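Local coordinates for extracellular solute-binding protein family 1 (Pseudothermotoga lettingae, PDB 5CI5) that probably delivers a sugar to an ABC transporter as its extracellular solute-binding protein, and here holds alpha-D-tagatose in its pocket, at residues W267-I272 with D354-I359. Residues are numbered along the deposited sequence; the frame is centred on the assembly and turned at random.
Sequences WSFPLI and DVKWQI. With T6T (alpha-D-tagatopyranose), chain C.
Lys-356 NZ, which lies over the ring face of Phe-269, forms a salt bridge of 2.7 Å to Asp-354 OD2. The ammonium uses the syn lone pair of that oxygen. Asp-354 comes right before helix 355-363 and is its N-cap, with OD1 accepting from Lys-356 N at 2.7 Å. The lysine chain bends at chi3 (-54°), which brings CE over the middle of the Phe-269 ring. The bend at chi4 (-70°) turns NZ to Asp-354 OD2. The CH-pi contact measures 3.6 Å from Lys-356 CE to the Phe-269 ring centroid. Lys-356 NZ stands farther out over the same face, 4.9 Å from that centroid, a cation-pi contact. Trp-357 meets Phe-269 differently. The phenyl edge is turned toward the five-membered ring of Trp-357 in an offset edge-to-face pair, planes at 84°, with Phe-269 CE2 3.7 Å from Trp-357 NE1.

The family has the type 2 periplasmic binding protein fold, two lobes closing round the ligand. The contact joins helices 268-275 and 355-363 beside the sugar pocket. Val-285 of strand 283-286 also touches Phe-269. On the pocket side, Trp-267 lays one indole face against tagatose, with its CD2 3.3 Å from T6T O1. Replacing Trp-267 by an alanine would probably leave the C1-O1 hydroxymethyl group without the indole face it rests on. Ser-268 OG lies against the opposite indole face, toward the rim, and bonds to Gly-265 N.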
loop_
_atom_site.group_PDB
_atom_site.type_symbol
_atom_site.label_atom_id
_atom_site.label_comp_id
_atom_site.label_asym_id
_atom_site.label_seq_id
_atom_site.Cartn_x
_atom_site.Cartn_y
_atom_site.Cartn_z
ATOM N N TRP A 267 3.854 4.261 5.940
ATOM C CA TRP A 267 2.740 5.226 5.908
ATOM C C TRP A 267 1.952 5.226 7.221
ATOM O O TRP A 267 1.301 6.219 7.567
ATOM C CB TRP A 267 1.791 4.936 4.736
ATOM C CG TRP A 267 0.974 3.712 4.947
ATOM C CD1 TRP A 267 -0.298 3.656 5.433
ATOM C CD2 TRP A 267 1.364 2.362 4.692
ATOM N NE1 TRP A 267 -0.722 2.354 5.514
ATOM C CE2 TRP A 267 0.282 1.532 5.068
ATOM C CE3 TRP A 267 2.525 1.767 4.187
ATOM C CZ2 TRP A 267 0.338 0.149 4.960
ATOM C CZ3 TRP A 267 2.567 0.400 4.063
ATOM C CH2 TRP A 267 1.479 -0.398 4.443
ATOM N N SER A 268 2.013 4.113 7.949
ATOM C CA SER A 268 1.292 3.950 9.186
ATOM C C SER A 268 1.790 4.867 10.279
ATOM O O SER A 268 1.059 5.168 11.219
ATOM C CB SER A 268 1.411 2.521 9.709
ATOM O OG SER A 268 1.048 1.575 8.731
ATOM N N PHE A 269 3.053 5.269 10.185
ATOM C CA PHE A 269 3.695 5.916 11.321
ATOM C C PHE A 269 3.092 7.291 11.657
ATOM O O PHE A 269 2.657 7.486 12.795
ATOM C CB PHE A 269 5.195 6.022 11.088
ATOM C CG PHE A 269 5.890 4.704 10.857
ATOM C CD1 PHE A 269 5.315 3.486 11.197
ATOM C CD2 PHE A 269 7.159 4.698 10.312
ATOM C CE1 PHE A 269 6.004 2.293 10.986
ATOM C CE2 PHE A 269 7.839 3.498 10.114
ATOM C CZ PHE A 269 7.269 2.309 10.439
ATOM N N PRO A 270 3.026 8.232 10.696
ATOM C CA PRO A 270 2.389 9.510 11.060
ATOM C C PRO A 270 0.913 9.360 11.406
ATOM O O PRO A 270 0.370 10.106 12.242
ATOM C CB PRO A 270 2.588 10.376 9.805
ATOM C CG PRO A 270 2.834 9.393 8.678
ATOM C CD PRO A 270 3.596 8.269 9.337
ATOM N N LEU A 271 0.261 8.386 10.780
ATOM C CA LEU A 271 -1.174 8.225 10.983
ATOM C C LEU A 271 -1.483 7.669 12.369
ATOM O O LEU A 271 -2.418 8.128 13.021
ATOM C CB LEU A 271 -1.766 7.330 9.894
ATOM C CG LEU A 271 -1.582 7.910 8.483
ATOM C CD1 LEU A 271 -2.052 6.907 7.420
ATOM C CD2 LEU A 271 -2.306 9.231 8.291
ATOM N N ILE A 272 -0.717 6.699 12.832
ATOM C CA ILE A 272 -1.023 6.106 14.134
ATOM C C ILE A 272 -0.696 7.127 15.224
ATOM O O ILE A 272 -1.413 7.209 16.225
ATOM C CB ILE A 272 -0.279 4.759 14.357
ATOM C CG1 ILE A 272 -0.992 3.954 15.458
ATOM C CG2 ILE A 272 1.230 4.942 14.630
ATOM C CD1 ILE A 272 -0.428 2.562 15.710
ATOM N N ASP A 354 16.307 5.483 13.418
ATOM C CA ASP A 354 15.155 4.809 14.010
ATOM C C ASP A 354 15.218 3.334 13.657
ATOM O O ASP A 354 15.399 3.004 12.490
ATOM C CB ASP A 354 13.872 5.463 13.481
ATOM C CG ASP A 354 12.604 4.833 14.020
ATOM O OD1 ASP A 354 12.632 3.713 14.579
ATOM O OD2 ASP A 354 11.550 5.480 13.863
ATOM N N VAL A 355 15.078 2.440 14.637
ATOM C CA VAL A 355 15.168 1.003 14.336
ATOM C C VAL A 355 14.055 0.567 13.406
ATOM O O VAL A 355 14.273 -0.323 12.567
ATOM C CB VAL A 355 15.138 0.106 15.606
ATOM C CG1 VAL A 355 13.825 0.226 16.349
ATOM C CG2 VAL A 355 15.399 -1.360 15.224
ATOM N N LYS A 356 12.882 1.198 13.516
ATOM C CA LYS A 356 11.776 0.869 12.626
ATOM C C LYS A 356 12.242 0.944 11.186
ATOM O O LYS A 356 11.892 0.135 10.340
ATOM C CB LYS A 356 10.577 1.821 12.800
ATOM C CG LYS A 356 9.837 1.680 14.098
ATOM C CD LYS A 356 8.451 2.360 14.054
ATOM C CE LYS A 356 8.499 3.835 13.638
ATOM N NZ LYS A 356 9.106 4.692 14.670
ATOM N N TRP A 357 13.061 1.933 10.901
ATOM C CA TRP A 357 13.428 2.164 9.511
ATOM C C TRP A 357 14.538 1.230 9.025
ATOM O O TRP A 357 14.624 0.941 7.829
ATOM C CB TRP A 357 13.812 3.620 9.329
ATOM C CG TRP A 357 12.593 4.428 9.249
ATOM C CD1 TRP A 357 11.954 5.040 10.264
ATOM C CD2 TRP A 357 11.820 4.684 8.071
ATOM N NE1 TRP A 357 10.831 5.685 9.803
ATOM C CE2 TRP A 357 10.732 5.471 8.450
ATOM C CE3 TRP A 357 11.952 4.314 6.725
ATOM C CZ2 TRP A 357 9.779 5.912 7.542
ATOM C CZ3 TRP A 357 11.002 4.745 5.829
ATOM C CH2 TRP A 357 9.940 5.540 6.235
ATOM N N GLN A 358 15.354 0.716 9.939
ATOM C CA GLN A 358 16.377 -0.242 9.544
ATOM C C GLN A 358 15.724 -1.439 8.900
ATOM O O GLN A 358 16.169 -1.937 7.862
ATOM C CB GLN A 358 17.217 -0.693 10.746
ATOM C CG GLN A 358 18.347 -1.664 10.377
ATOM C CD GLN A 358 18.404 -2.877 11.290
ATOM O OE1 GLN A 358 18.119 -4.001 10.862
ATOM N NE2 GLN A 358 18.771 -2.659 12.555
ATOM N N ILE A 359 14.647 -1.885 9.530
ATOM C CA ILE A 359 13.924 -3.044 9.085
ATOM C C ILE A 359 13.282 -2.799 7.710
ATOM O O ILE A 359 13.249 -3.676 6.842
ATOM C CB ILE A 359 12.860 -3.417 10.157
ATOM C CG1 ILE A 359 13.573 -3.752 11.483
ATOM C CG2 ILE A 359 12.043 -4.563 9.697
ATOM C CD1 ILE A 359 12.661 -3.893 12.734
HETATM O O3 T6T C . 0.916 0.659 -0.191
HETATM C C3 T6T C . 0.068 1.713 -0.637
HETATM C C4 T6T C . -0.680 1.244 -1.884
HETATM O O4 T6T C . 0.252 0.779 -2.869
HETATM C C5 T6T C . -1.631 0.141 -1.474
HETATM O O5 T6T C . -2.366 -0.326 -2.607
HETATM C C6 T6T C . -2.570 0.633 -0.377
HETATM O O6 T6T C . -1.795 1.041 0.749
HETATM C C2 T6T C . -0.873 2.097 0.459
HETATM O O2 T6T C . -1.602 3.269 0.075
HETATM C C1 T6T C . -0.115 2.403 1.769
HETATM O O1 T6T C . 0.867 3.363 1.631
#